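Local structure of putative branched chain amino acid ABC transporter, periplasmic amino acid-binding protein (4XFK) at residues Phe132-Asn137 with Tyr341-Asp346; Asp347-Phe352 with Glu384-Val389; Gln304-Ala309 with Leu327-Ala332. The protein probably binds branched-chain and small amino acids such as leucine, valine and alanine in the periplasm as the solute-binding component of an ABC transporter. The protein carries 1 engineered substitution. All blocks are in the same frame, centred on the assembly; numbering follows the deposited sequence.

Contact 1 of 3, residues Phe132-Asn137 with Tyr341-Asp346; sequences FRFSPN and YSMRSD. With NA (sodium ion), chain E.
A Met-aromatic contact between Met343 and Phe132 joins strand 339-343 to the end of strand 131-133, an outermost strand of the five-stranded parallel sheet. The sulfur comes to the rim of the ring, with Met343 SD 3.9 Å from Phe132 CD2 and almost in the ring plane. Met343 CG, also in that plane, lies alongside the same edge. With CG anti to the backbone N (chi1 -179°) and the chain then bent at both chi2 and chi3, the methionine curls back on itself and presents its methyl to a second ring. Met343 CE sits over one face of Phe134, 3.6 Å from Phe134 CE1, in a CH-pi contact; Arg133 O is 3.8 Å from the same Met343 CE. Residues 134-137 are consistent with an interlobe crossover of a type I periplasmic binding protein, and Asn137 caps helix 138-152. Tyr341 is modelled in two conformers, and in the one described it crosses Phe134 at about a right angle, with Tyr341 CE1 3.9 Å from Phe134 CD1 in the plane of the phenylalanine ring. The hydrogen bond from Tyr341 OH to Phe134 O is unusually close, at 2.5 Å, and its exact length is doubtful. Beyond the packed residues, Ser345 OG, in one of two modelled serine conformers, binds a sodium ion whose coordination five waters complete.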
ATOM      1  N   PHE A 132       8.200   9.161   4.754  1.00  6.62           N
ATOM      2  CA  PHE A 132       7.138   9.577   3.847  1.00  7.02           C
ATOM      3  C   PHE A 132       6.341   8.351   3.458  1.00  6.97           C
ATOM      4  O   PHE A 132       6.932   7.337   3.058  1.00  7.44           O
ATOM      5  CB  PHE A 132       7.721  10.193   2.573  1.00  7.80           C
ATOM      6  CG  PHE A 132       8.348  11.539   2.773  1.00  7.56           C
ATOM      7  CD1 PHE A 132       9.645  11.653   3.238  1.00  7.81           C
ATOM      8  CD2 PHE A 132       7.632  12.696   2.491  1.00  7.94           C
ATOM      9  CE1 PHE A 132      10.224  12.899   3.413  1.00  8.36           C
ATOM     10  CE2 PHE A 132       8.208  13.939   2.650  1.00  8.00           C
ATOM     11  CZ  PHE A 132       9.504  14.046   3.116  1.00  8.05           C
ATOM     12  N   ARG A 133       5.017   8.446   3.540  1.00  5.74           N
ATOM     13  CA  ARG A 133       4.150   7.354   3.097  1.00  6.36           C
ATOM     14  C   ARG A 133       3.473   7.698   1.774  1.00  5.82           C
ATOM     15  O   ARG A 133       2.808   8.736   1.649  1.00  6.84           O
ATOM     16  CB  ARG A 133       3.095   6.984   4.148  1.00  7.21           C
ATOM     17  CG  ARG A 133       2.028   6.060   3.575  1.00  7.79           C
ATOM     18  CD  ARG A 133       1.393   5.128   4.584  1.00  6.94           C
ATOM     19  NE  ARG A 133       0.712   5.825   5.667  1.00  6.87           N
ATOM     20  CZ  ARG A 133       0.430   5.237   6.819  1.00  5.88           C
ATOM     21  NH1 ARG A 133      -0.193   5.907   7.781  1.00  6.44           N
ATOM     22  NH2 ARG A 133       0.796   3.976   7.004  1.00  6.24           N
ATOM     23  N   PHE A 134       3.651   6.819   0.794  1.00  7.02           N
ATOM     24  CA  PHE A 134       3.149   7.046  -0.564  1.00  6.86           C
ATOM     25  C   PHE A 134       1.901   6.241  -0.906  1.00  6.68           C
ATOM     26  O   PHE A 134       1.304   6.410  -1.977  1.00  8.16           O
ATOM     27  CB  PHE A 134       4.265   6.781  -1.580  1.00  7.98           C
ATOM     28  CG  PHE A 134       5.416   7.732  -1.442  1.00  7.18           C
ATOM     29  CD1 PHE A 134       5.420   8.944  -2.115  1.00  8.13           C
ATOM     30  CD2 PHE A 134       6.475   7.431  -0.603  1.00  7.95           C
ATOM     31  CE1 PHE A 134       6.490   9.819  -1.991  1.00  8.21           C
ATOM     32  CE2 PHE A 134       7.537   8.307  -0.456  1.00  8.18           C
ATOM     33  CZ  PHE A 134       7.542   9.503  -1.156  1.00  8.20           C
ATOM     34  N   SER A 135       1.497   5.393   0.030  1.00  6.62           N
ATOM     35  CA  SER A 135       0.392   4.469  -0.167  1.00  6.58           C
ATOM     36  C   SER A 135      -0.831   4.907   0.637  1.00  5.40           C
ATOM     37  O   SER A 135      -0.768   5.865   1.417  1.00  6.06           O
ATOM     38  CB  SER A 135       0.829   3.086   0.311  1.00  7.77           C
ATOM     39  OG  SER A 135       1.039   3.110   1.712  1.00  7.79           O
ATOM     40  N   PRO A 136      -1.961   4.198   0.467  1.00  6.31           N
ATOM     41  CA  PRO A 136      -3.052   4.410   1.427  1.00  7.09           C
ATOM     42  C   PRO A 136      -2.657   3.999   2.844  1.00  6.48           C
ATOM     43  O   PRO A 136      -1.563   3.478   3.109  1.00  7.31           O
ATOM     44  CB  PRO A 136      -4.169   3.494   0.907  1.00  8.26           C
ATOM     45  CG  PRO A 136      -3.857   3.332  -0.560  1.00  7.15           C
ATOM     46  CD  PRO A 136      -2.355   3.291  -0.625  1.00  7.19           C
ATOM     47  N   ASN A 137      -3.570   4.272   3.762  1.00  6.44           N
ATOM     48  CA  ASN A 137      -3.485   3.768   5.123  1.00  7.20           C
ATOM     49  C   ASN A 137      -4.851   3.183   5.486  1.00  6.03           C
ATOM     50  O   ASN A 137      -5.787   3.249   4.676  1.00  6.65           O
ATOM     51  CB  ASN A 137      -3.028   4.871   6.090  1.00  7.33           C
ATOM     52  CG  ASN A 137      -3.973   6.051   6.114  1.00  7.59           C
ATOM     53  OD1 ASN A 137      -5.187   5.882   6.246  1.00  7.61           O
ATOM     54  ND2 ASN A 137      -3.423   7.256   5.968  1.00  9.39           N
ATOM     55  N   TYR A 341      -0.891  13.514  -7.825  1.00 10.95           N
ATOM     56  CA  TYR A 341      -0.297  12.940  -6.660  0.50  9.33           C
ATOM     57  C   TYR A 341       0.565  14.021  -5.988  1.00  8.41           C
ATOM     58  O   TYR A 341       1.355  14.693  -6.661  1.00  9.75           O
ATOM     59  CB  TYR A 341       0.530  11.777  -7.160  0.50 10.40           C
ATOM     60  CG  TYR A 341       0.969  10.829  -6.118  0.50  7.74           C
ATOM     61  CD1 TYR A 341       2.041  11.141  -5.313  0.50  8.46           C
ATOM     62  CD2 TYR A 341       0.344   9.603  -5.953  0.50  8.14           C
ATOM     63  CE1 TYR A 341       2.475  10.286  -4.362  0.50  7.62           C
ATOM     64  CE2 TYR A 341       0.768   8.731  -4.986  0.50  6.56           C
ATOM     65  CZ  TYR A 341       1.843   9.085  -4.199  0.50  7.06           C
ATOM     66  OH  TYR A 341       2.314   8.261  -3.228  0.50  8.10           O
ATOM     67  N   SER A 342       0.394  14.207  -4.683  1.00  7.50           N
ATOM     68  CA  SER A 342       1.189  15.189  -3.948  1.00  8.16           C
ATOM     69  C   SER A 342       1.426  14.684  -2.532  1.00  8.07           C
ATOM     70  O   SER A 342       1.003  13.584  -2.189  1.00  7.63           O
ATOM     71  CB  SER A 342       0.507  16.559  -3.940  1.00 10.54           C
ATOM     72  OG  SER A 342      -0.751  16.515  -3.282  1.00 10.12           O
ATOM     73  N   MET A 343       2.094  15.489  -1.715  1.00  9.13           N
ATOM     74  CA  MET A 343       2.476  15.076  -0.370  1.00  8.97           C
ATOM     75  C   MET A 343       2.009  16.086   0.664  1.00  9.75           C
ATOM     76  O   MET A 343       2.277  17.281   0.527  1.00 11.28           O
ATOM     77  CB  MET A 343       4.002  14.943  -0.285  1.00 10.09           C
ATOM     78  CG  MET A 343       4.511  14.488   1.075  1.00  9.33           C
ATOM     79  SD  MET A 343       3.886  12.871   1.587  1.00  8.90           S
ATOM     80  CE  MET A 343       4.550  11.814   0.297  1.00  9.70           C
ATOM     81  N   ARG A 344       1.322  15.620   1.703  1.00  8.74           N
ATOM     82  CA  ARG A 344       0.916  16.514   2.781  1.00  9.07           C
ATOM     83  C   ARG A 344       2.086  16.727   3.735  1.00  8.59           C
ATOM     84  O   ARG A 344       2.689  15.774   4.225  1.00  9.74           O
ATOM     85  CB  ARG A 344      -0.288  15.953   3.516  1.00  9.52           C
ATOM     86  CG  ARG A 344      -0.780  16.880   4.606  1.00  9.93           C
ATOM     87  CD  ARG A 344      -2.201  16.524   5.004  1.00 10.48           C
ATOM     88  NE  ARG A 344      -2.279  15.178   5.576  1.00  9.25           N
ATOM     89  CZ  ARG A 344      -3.419  14.531   5.790  1.00  8.62           C
ATOM     90  NH1 ARG A 344      -4.572  15.091   5.452  1.00 10.12           N
ATOM     91  NH2 ARG A 344      -3.405  13.318   6.323  1.00  9.54           N
ATOM     92  N   SER A 345       2.419  17.982   4.010  1.00  9.16           N
ATOM     93  CA  SER A 345       3.616  18.259   4.792  0.67  8.97           C
ATOM     94  C   SER A 345       3.447  17.954   6.277  1.00  9.26           C
ATOM     95  O   SER A 345       4.417  17.604   6.944  1.00 10.58           O
ATOM     96  CB  SER A 345       4.053  19.707   4.605  0.67 11.21           C
ATOM     97  OG  SER A 345       3.047  20.581   5.063  0.67 10.57           O
ATOM     98  N   ASP A 346       2.219  18.057   6.786  1.00 10.34           N
ATOM     99  CA  ASP A 346       1.980  17.900   8.217  1.00  9.97           C
ATOM    100  C   ASP A 346       2.439  16.551   8.741  1.00 10.49           C
ATOM    101  O   ASP A 346       2.993  16.457   9.842  1.00 11.83           O
ATOM    102  CB  ASP A 346       0.492  18.033   8.538  1.00 12.02           C
ATOM    103  CG  ASP A 346      -0.115  19.310   8.021  1.00 15.37           C
ATOM    104  OD1 ASP A 346      -0.055  19.551   6.793  1.00 16.56           O
ATOM    105  OD2 ASP A 346      -0.673  20.064   8.850  1.00 18.70           O
TER
HETATM  106 NA    NA E 503       1.791  22.183   3.739  1.00 24.99          NA
HETATM  107  O   HOH W   1       0.932  20.138   2.684  1.00 15.59           O
HETATM  108  O   HOH W   2       0.185  21.814   5.543  1.00 34.52           O
HETATM  109  O   HOH W   3       3.661  21.956   1.984  1.00 36.86           O
HETATM  110  O   HOH W   4       0.481  23.741   2.326  1.00 36.94           O
HETATM  111  O   HOH W   5       2.750  24.024   5.108  1.00 36.01           O

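Contact 2 of 3, residues Asp347-Phe352 with Glu384-Val389; sequences DHQAKF and ESIDPV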
ATOM      1  N   ASP A 347       2.177  15.505   7.961  1.00  9.14           N
ATOM      2  CA  ASP A 347       2.342  14.139   8.438  1.00  8.74           C
ATOM      3  C   ASP A 347       3.074  13.259   7.436  1.00  8.08           C
ATOM      4  O   ASP A 347       3.407  12.123   7.741  1.00  9.07           O
ATOM      5  CB  ASP A 347       0.981  13.522   8.806  1.00  9.20           C
ATOM      6  CG  ASP A 347      -0.020  13.514   7.647  1.00  9.02           C
ATOM      7  OD1 ASP A 347       0.230  14.118   6.580  1.00  9.15           O
ATOM      8  OD2 ASP A 347      -1.094  12.897   7.826  1.00  9.90           O
ATOM      9  N   HIS A 348       3.331  13.796   6.248  1.00  7.98           N
ATOM     10  CA  HIS A 348       3.917  13.027   5.146  1.00  7.57           C
ATOM     11  C   HIS A 348       3.061  11.830   4.720  1.00  7.19           C
ATOM     12  O   HIS A 348       3.570  10.749   4.410  1.00  8.14           O
ATOM     13  CB  HIS A 348       5.377  12.636   5.419  1.00  7.88           C
ATOM     14  CG  HIS A 348       6.288  13.814   5.543  1.00  7.49           C
ATOM     15  ND1 HIS A 348       7.599  13.704   5.952  1.00  7.71           N
ATOM     16  CD2 HIS A 348       6.079  15.128   5.292  1.00  7.56           C
ATOM     17  CE1 HIS A 348       8.154  14.904   5.961  1.00  7.35           C
ATOM     18  NE2 HIS A 348       7.252  15.785   5.566  1.00  7.94           N
ATOM     19  N   GLN A 349       1.751  12.058   4.690  1.00  7.84           N
ATOM     20  CA  GLN A 349       0.816  11.172   4.016  1.00  6.98           C
ATOM     21  C   GLN A 349       0.557  11.716   2.610  1.00  6.87           C
ATOM     22  O   GLN A 349       0.178  12.879   2.452  1.00  7.56           O
ATOM     23  CB  GLN A 349      -0.502  11.097   4.800  1.00  7.56           C
ATOM     24  CG  GLN A 349      -1.601  10.325   4.099  1.00  7.57           C
ATOM     25  CD  GLN A 349      -1.206   8.881   3.829  1.00  7.15           C
ATOM     26  OE1 GLN A 349      -0.856   8.128   4.748  1.00  7.56           O
ATOM     27  NE2 GLN A 349      -1.255   8.485   2.562  1.00  7.26           N
ATOM     28  N   ALA A 350       0.779  10.893   1.589  1.00  7.13           N
ATOM     29  CA  ALA A 350       0.520  11.321   0.216  1.00  7.84           C
ATOM     30  C   ALA A 350      -0.976  11.483  -0.048  1.00  7.26           C
ATOM     31  O   ALA A 350      -1.811  10.797   0.563  1.00  7.55           O
ATOM     32  CB  ALA A 350       1.131  10.350  -0.783  1.00  7.97           C
ATOM     33  N   LYS A 351      -1.288  12.411  -0.953  1.00  7.27           N
ATOM     34  CA  LYS A 351      -2.650  12.719  -1.382  1.00  7.69           C
ATOM     35  C   LYS A 351      -2.821  12.240  -2.817  1.00  7.12           C
ATOM     36  O   LYS A 351      -2.041  12.615  -3.695  1.00  7.58           O
ATOM     37  CB  LYS A 351      -2.912  14.221  -1.289  1.00  9.46           C
ATOM     38  CG  LYS A 351      -4.337  14.594  -1.646  1.00 11.91           C
ATOM     39  CD  LYS A 351      -4.754  15.914  -1.020  1.00 18.61           C
ATOM     40  CE  LYS A 351      -4.198  17.089  -1.765  1.00 21.98           C
ATOM     41  NZ  LYS A 351      -4.787  18.334  -1.192  1.00 22.66           N
ATOM     42  N   PHE A 352      -3.836  11.412  -3.055  1.00  6.93           N
ATOM     43  CA  PHE A 352      -4.030  10.775  -4.355  1.00  7.43           C
ATOM     44  C   PHE A 352      -5.454  10.234  -4.429  1.00  8.13           C
ATOM     45  O   PHE A 352      -6.083  10.013  -3.399  1.00  8.49           O
ATOM     46  CB  PHE A 352      -3.029   9.623  -4.527  1.00  8.36           C
ATOM     47  CG  PHE A 352      -2.931   8.728  -3.324  1.00  7.24           C
ATOM     48  CD1 PHE A 352      -3.908   7.763  -3.079  1.00  8.53           C
ATOM     49  CD2 PHE A 352      -1.896   8.872  -2.415  1.00  7.73           C
ATOM     50  CE1 PHE A 352      -3.868   6.979  -1.955  1.00  9.91           C
ATOM     51  CE2 PHE A 352      -1.840   8.075  -1.282  1.00  7.57           C
ATOM     52  CZ  PHE A 352      -2.826   7.122  -1.055  1.00  8.80           C
ATOM     53  N   GLU A 384     -11.044  14.016  -1.456  1.00 11.24           N
ATOM     54  CA  GLU A 384     -12.053  13.124  -0.905  1.00 11.71           C
ATOM     55  C   GLU A 384     -11.445  11.903  -0.221  1.00 11.98           C
ATOM     56  O   GLU A 384     -12.063  11.324   0.675  1.00 15.55           O
ATOM     57  CB  GLU A 384     -13.035  12.689  -1.999  1.00 12.51           C
ATOM     58  CG  GLU A 384     -13.982  13.795  -2.464  1.00 13.42           C
ATOM     59  CD  GLU A 384     -14.799  13.403  -3.690  1.00 14.82           C
ATOM     60  OE1 GLU A 384     -14.345  12.537  -4.457  1.00 13.89           O
ATOM     61  OE2 GLU A 384     -15.900  13.963  -3.898  1.00 19.25           O
ATOM     62  N   SER A 385     -10.237  11.523  -0.633  1.00  9.71           N
ATOM     63  CA  SER A 385      -9.635  10.264  -0.184  1.00  8.48           C
ATOM     64  C   SER A 385      -8.752  10.387   1.054  1.00  8.80           C
ATOM     65  O   SER A 385      -8.796   9.531   1.945  1.00 10.14           O
ATOM     66  CB  SER A 385      -8.824   9.621  -1.316  1.00  8.44           C
ATOM     67  OG  SER A 385      -9.644   9.303  -2.423  1.00  9.98           O
ATOM     68  N   ILE A 386      -7.922  11.423   1.099  1.00  9.68           N
ATOM     69  CA  ILE A 386      -6.945  11.521   2.177  1.00  9.23           C
ATOM     70  C   ILE A 386      -7.628  11.672   3.540  1.00 10.26           C
ATOM     71  O   ILE A 386      -8.642  12.366   3.666  1.00 11.62           O
ATOM     72  CB  ILE A 386      -5.924  12.660   1.916  1.00  8.82           C
ATOM     73  CG1 ILE A 386      -4.710  12.495   2.834  1.00  8.31           C
ATOM     74  CG2 ILE A 386      -6.581  14.065   2.043  1.00 11.08           C
ATOM     75  CD1 ILE A 386      -3.555  13.413   2.496  1.00  8.82           C
ATOM     76  N   ASP A 387      -7.097  10.986   4.548  1.00  9.20           N
ATOM     77  CA  ASP A 387      -7.676  11.036   5.886  1.00 10.13           C
ATOM     78  C   ASP A 387      -7.255  12.327   6.580  1.00  9.83           C
ATOM     79  O   ASP A 387      -6.277  12.952   6.179  1.00 10.36           O
ATOM     80  CB  ASP A 387      -7.266   9.794   6.708  1.00 11.06           C
ATOM     81  CG  ASP A 387      -5.747   9.598   6.802  1.00 12.54           C
ATOM     82  OD1 ASP A 387      -5.044   9.696   5.772  1.00 12.45           O
ATOM     83  OD2 ASP A 387      -5.260   9.312   7.918  1.00 14.57           O
ATOM     84  N   PRO A 388      -7.995  12.740   7.615  1.00 12.32           N
ATOM     85  CA  PRO A 388      -7.589  13.945   8.346  1.00 12.71           C
ATOM     86  C   PRO A 388      -6.252  13.715   9.033  1.00 12.22           C
ATOM     87  O   PRO A 388      -5.906  12.577   9.335  1.00 13.43           O
ATOM     88  CB  PRO A 388      -8.688  14.103   9.402  1.00 15.87           C
ATOM     89  CG  PRO A 388      -9.845  13.331   8.879  1.00 17.80           C
ATOM     90  CD  PRO A 388      -9.275  12.193   8.097  1.00 15.22           C
ATOM     91  N   VAL A 389      -5.498  14.781   9.262  1.00 11.37           N
ATOM     92  CA  VAL A 389      -4.265  14.667  10.018  1.00 10.90           C
ATOM     93  C   VAL A 389      -4.621  14.120  11.399  1.00 12.21           C
ATOM     94  O   VAL A 389      -5.537  14.609  12.069  1.00 13.56           O
ATOM     95  CB  VAL A 389      -3.552  16.020  10.127  1.00 10.92           C
ATOM     96  CG1 VAL A 389      -2.347  15.914  11.039  1.00 11.73           C
ATOM     97  CG2 VAL A 389      -3.127  16.493   8.747  1.00 11.15           C
TER
HETATM   98  O   HOH W   6      -2.585   9.891   8.430  1.00 17.22           O
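Ile386 against Gln349 and Lys351 forms an apolar packing contact with no direct hydrogen bond across it, between the start of strand 350-360 and the extended chain that leaves helix 382-385. The end-to-end directions of 347-352 and 385-389 are 172° apart, nearly antiparallel. Their place beside the 134-137 connection is consistent with the hinge region of a type I periplasmic binding protein.

The side chain of Ile386 is stretched out, with CG1 anti to the backbone N (chi1 -164°), and this carries CD1 over the strand backbone, 3.7 Å from Ala350 O. The side chains of Ile386 and Gln349 run past each other in opposite directions, CG1 beside CG; Ile386 CG2 meets the aliphatic part of the lysine, 4.0 Å from Lys351 CD, the two chains crossing at about a right angle. The ammonium of Lys351 continues to a salt bridge with Asp383. Further along, Ser385 CB rests against Phe352 O.

Gln349 is tied at both ends of its amide. Its NE2 donates to Ala350 O at 3.1 Å, nearly in its own amide plane and on a carbonyl lone pair, and also reaches Ser135 O, while Gln349 OE1 accepts from Arg133; together these bonds fix the amide's rotation. Asp347 OD1 accepts from Gln349 N, from above its carboxylate plane, in an Asx turn, and Asp347 OD2 pairs with Arg344, which would be expected to favour the ionised form. Asp387 OD1, held by Asn137, lies 5.5 Å from Asp347 OD2. A water lies 2.8 Å from Asp387 OD2 and, at a weak 3.4 Å, from Asp347 OD2, with too few protons for every acceptor in its reach.

Contact 3 of 3, residues Gln304-Ala309 with Leu327-Ala332; sequences QLFGEA and LAIENA
Ile329, on helix 322-331, reaches across to Ala309 and Phe306 of helix 296-312 and shows how a branched side chain can fill the angle between crossing helices. Its CB, set sidelong to the neighbouring helix, divides into two unequal arms. The longer arm starts beside the backbone N (chi1 -62°), which places Ile329 CG1 3.6 Å from Ala309 CB. From there the chain runs on almost fully extended, and at its tip Ile329 CD1 meets Phe306 CD1 at 4.0 Å, at the edge of the ring and near its plane. The shorter arm, Ile329 CG2, comes no nearer than 4.5 Å to Leu305 CD2; it also packs against Phe132 of strand 131-133.

The segments of the two helices cross at 116°, with their axes 8.3 Å apart at closest approach. The small alanines suit this spacing. Ala309 and Ala328 face one another methyl to methyl, 3.8 Å between their CB atoms, and Ala328 CB also lies 3.4 Å from Ala309 O. Where helix 322-331 has just ended, Ala332 continues the seam: its CB is 3.7 Å from Leu305 CD1 and also comes against Glu308 CG, the aliphatic root of the glutamate. Leu305 extends further, to Tyr341 and Met343 of strand 339-343.

The absence of any hydrogen bond or salt bridge between the segments is consistent with shape and apolar burial setting the crossing, with small methyls where the backbones come closest and longer branches to the side.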
ATOM      1  N   GLN A 304       7.207   7.896  -8.672  1.00  6.43           N
ATOM      2  CA  GLN A 304       7.045   8.992  -9.627  1.00  7.11           C
ATOM      3  C   GLN A 304       7.069  10.346  -8.921  1.00  7.50           C
ATOM      4  O   GLN A 304       7.697  11.286  -9.407  1.00  8.37           O
ATOM      5  CB  GLN A 304       5.773   8.833 -10.465  1.00  7.56           C
ATOM      6  CG  GLN A 304       5.856   7.667 -11.429  1.00 11.09           C
ATOM      7  CD  GLN A 304       4.665   7.561 -12.361  1.00 14.72           C
ATOM      8  OE1 GLN A 304       3.716   8.336 -12.266  1.00 19.87           O
ATOM      9  NE2 GLN A 304       4.710   6.590 -13.273  1.00 16.64           N
ATOM     10  N   LEU A 305       6.410  10.453  -7.772  1.00  7.14           N
ATOM     11  CA  LEU A 305       6.478  11.693  -7.012  1.00  8.29           C
ATOM     12  C   LEU A 305       7.901  11.938  -6.521  1.00  8.33           C
ATOM     13  O   LEU A 305       8.400  13.057  -6.593  1.00  8.73           O
ATOM     14  CB  LEU A 305       5.499  11.680  -5.834  1.00  8.69           C
ATOM     15  CG  LEU A 305       5.448  13.002  -5.066  1.00  9.68           C
ATOM     16  CD1 LEU A 305       4.925  14.124  -5.951  1.00  9.20           C
ATOM     17  CD2 LEU A 305       4.595  12.878  -3.820  1.00 13.44           C
ATOM     18  N   PHE A 306       8.551  10.889  -6.025  1.00  7.48           N
ATOM     19  CA  PHE A 306       9.945  10.965  -5.613  1.00  7.94           C
ATOM     20  C   PHE A 306      10.836  11.439  -6.761  1.00  7.71           C
ATOM     21  O   PHE A 306      11.685  12.310  -6.576  1.00  8.78           O
ATOM     22  CB  PHE A 306      10.397   9.599  -5.090  1.00  8.93           C
ATOM     23  CG  PHE A 306      11.855   9.529  -4.748  1.00  9.52           C
ATOM     24  CD1 PHE A 306      12.386  10.277  -3.702  1.00 10.39           C
ATOM     25  CD2 PHE A 306      12.705   8.716  -5.480  1.00 10.36           C
ATOM     26  CE1 PHE A 306      13.735  10.209  -3.399  1.00 12.31           C
ATOM     27  CE2 PHE A 306      14.046   8.640  -5.169  1.00 12.89           C
ATOM     28  CZ  PHE A 306      14.558   9.387  -4.133  1.00 12.96           C
ATOM     29  N   GLY A 307      10.632  10.890  -7.954  1.00  8.47           N
ATOM     30  CA  GLY A 307      11.410  11.302  -9.108  1.00  8.98           C
ATOM     31  C   GLY A 307      11.202  12.764  -9.453  1.00  8.29           C
ATOM     32  O   GLY A 307      12.132  13.466  -9.866  1.00  9.04           O
ATOM     33  N   GLU A 308       9.975  13.238  -9.279  1.00  8.56           N
ATOM     34  CA  GLU A 308       9.677  14.640  -9.508  1.00  9.67           C
ATOM     35  C   GLU A 308      10.420  15.512  -8.494  1.00  9.07           C
ATOM     36  O   GLU A 308      10.987  16.542  -8.854  1.00  9.86           O
ATOM     37  CB  GLU A 308       8.169  14.877  -9.458  1.00 11.09           C
ATOM     38  CG  GLU A 308       7.753  16.340  -9.444  1.00 12.91           C
ATOM     39  CD  GLU A 308       7.988  17.053 -10.759  1.00 15.24           C
ATOM     40  OE1 GLU A 308       8.285  16.383 -11.775  1.00 15.96           O
ATOM     41  OE2 GLU A 308       7.877  18.302 -10.768  1.00 17.11           O
ATOM     42  N   ALA A 309      10.430  15.087  -7.232  1.00  8.91           N
ATOM     43  CA  ALA A 309      11.202  15.772  -6.198  1.00  8.66           C
ATOM     44  C   ALA A 309      12.678  15.874  -6.578  1.00  8.41           C
ATOM     45  O   ALA A 309      13.291  16.933  -6.437  1.00  9.51           O
ATOM     46  CB  ALA A 309      11.060  15.050  -4.875  1.00 10.07           C
ATOM     47  N   LEU A 327      12.436  18.047   1.549  1.00  8.60           N
ATOM     48  CA  LEU A 327      11.683  19.269   1.280  1.00  9.52           C
ATOM     49  C   LEU A 327      11.133  19.251  -0.142  1.00  9.04           C
ATOM     50  O   LEU A 327      10.006  19.673  -0.382  1.00  9.53           O
ATOM     51  CB  LEU A 327      12.550  20.507   1.517  1.00  9.74           C
ATOM     52  CG  LEU A 327      12.984  20.711   2.967  1.00 10.56           C
ATOM     53  CD1 LEU A 327      14.076  21.779   3.046  1.00 13.36           C
ATOM     54  CD2 LEU A 327      11.802  21.092   3.845  1.00 10.92           C
ATOM     55  N   ALA A 328      11.923  18.756  -1.088  1.00  8.96           N
ATOM     56  CA  ALA A 328      11.443  18.675  -2.462  1.00  9.21           C
ATOM     57  C   ALA A 328      10.247  17.716  -2.578  1.00  8.34           C
ATOM     58  O   ALA A 328       9.325  17.971  -3.351  1.00 10.11           O
ATOM     59  CB  ALA A 328      12.564  18.264  -3.410  1.00 10.01           C
ATOM     60  N   ILE A 329      10.235  16.630  -1.804  1.00  8.13           N
ATOM     61  CA  ILE A 329       9.085  15.727  -1.833  1.00  7.79           C
ATOM     62  C   ILE A 329       7.847  16.454  -1.310  1.00  9.09           C
ATOM     63  O   ILE A 329       6.781  16.379  -1.909  1.00  9.48           O
ATOM     64  CB  ILE A 329       9.315  14.438  -1.016  1.00  7.91           C
ATOM     65  CG1 ILE A 329      10.484  13.628  -1.582  1.00  8.48           C
ATOM     66  CG2 ILE A 329       8.043  13.579  -1.023  1.00  9.00           C
ATOM     67  CD1 ILE A 329      10.943  12.511  -0.650  1.00  9.58           C
ATOM     68  N   GLU A 330       7.999  17.177  -0.203  1.00  9.15           N
ATOM     69  CA  GLU A 330       6.893  17.966   0.339  1.00  9.36           C
ATOM     70  C   GLU A 330       6.311  18.925  -0.689  1.00  9.65           C
ATOM     71  O   GLU A 330       5.096  19.150  -0.719  1.00 11.35           O
ATOM     72  CB  GLU A 330       7.347  18.774   1.555  1.00  9.57           C
ATOM     73  CG  GLU A 330       7.659  17.945   2.783  1.00  9.64           C
ATOM     74  CD  GLU A 330       7.935  18.802   4.002  1.00  9.77           C
ATOM     75  OE1 GLU A 330       8.394  19.953   3.841  1.00 11.06           O
ATOM     76  OE2 GLU A 330       7.672  18.340   5.127  1.00  9.64           O
ATOM     77  N   ASN A 331       7.186  19.508  -1.507  1.00  9.70           N
ATOM     78  CA  ASN A 331       6.791  20.552  -2.447  1.00 11.76           C
ATOM     79  C   ASN A 331       6.361  20.023  -3.812  1.00 10.98           C
ATOM     80  O   ASN A 331       5.879  20.786  -4.646  1.00 13.49           O
ATOM     81  CB  ASN A 331       7.946  21.532  -2.664  1.00 14.03           C
ATOM     82  CG  ASN A 331       8.388  22.225  -1.392  1.00 18.79           C
ATOM     83  OD1 ASN A 331       7.621  22.369  -0.452  1.00 20.47           O
ATOM     84  ND2 ASN A 331       9.639  22.677  -1.373  1.00 21.21           N
ATOM     85  N   ALA A 332       6.547  18.731  -4.047  1.00  9.70           N
ATOM     86  CA  ALA A 332       6.369  18.168  -5.381  1.00 10.64           C
ATOM     87  C   ALA A 332       4.939  17.746  -5.677  1.00  9.66           C
ATOM     88  O   ALA A 332       4.190  17.347  -4.785  1.00 11.39           O
ATOM     89  CB  ALA A 332       7.297  16.976  -5.568  1.00 12.23           C
TER

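All three contacts are largely buried, but they bury different chemistry. Contact 3 has no polar bond and joins two helices; contact 1 adds sulfur-aromatic packing and the only direct hydrogen bond across segments, and contact 2 packs an isoleucine on the aliphatic parts of polar residues whose polar ends find partners mostly elsewhere. Partly exposed residues enter contact 2 at Lys351, Ile386 and Val389, and contact 3 at Glu308. Contacts 1 and 2 have centres about 6 Å apart and share a sheet, since strands 339-343 and 350-360 are neighbours, and Arg344 bridges them by donating to Asp387 O. Contact 3 backs onto contact 1 through Leu305 on Tyr341, and is tied to contact 2 by a probable hydrogen bond between His348 and Glu330.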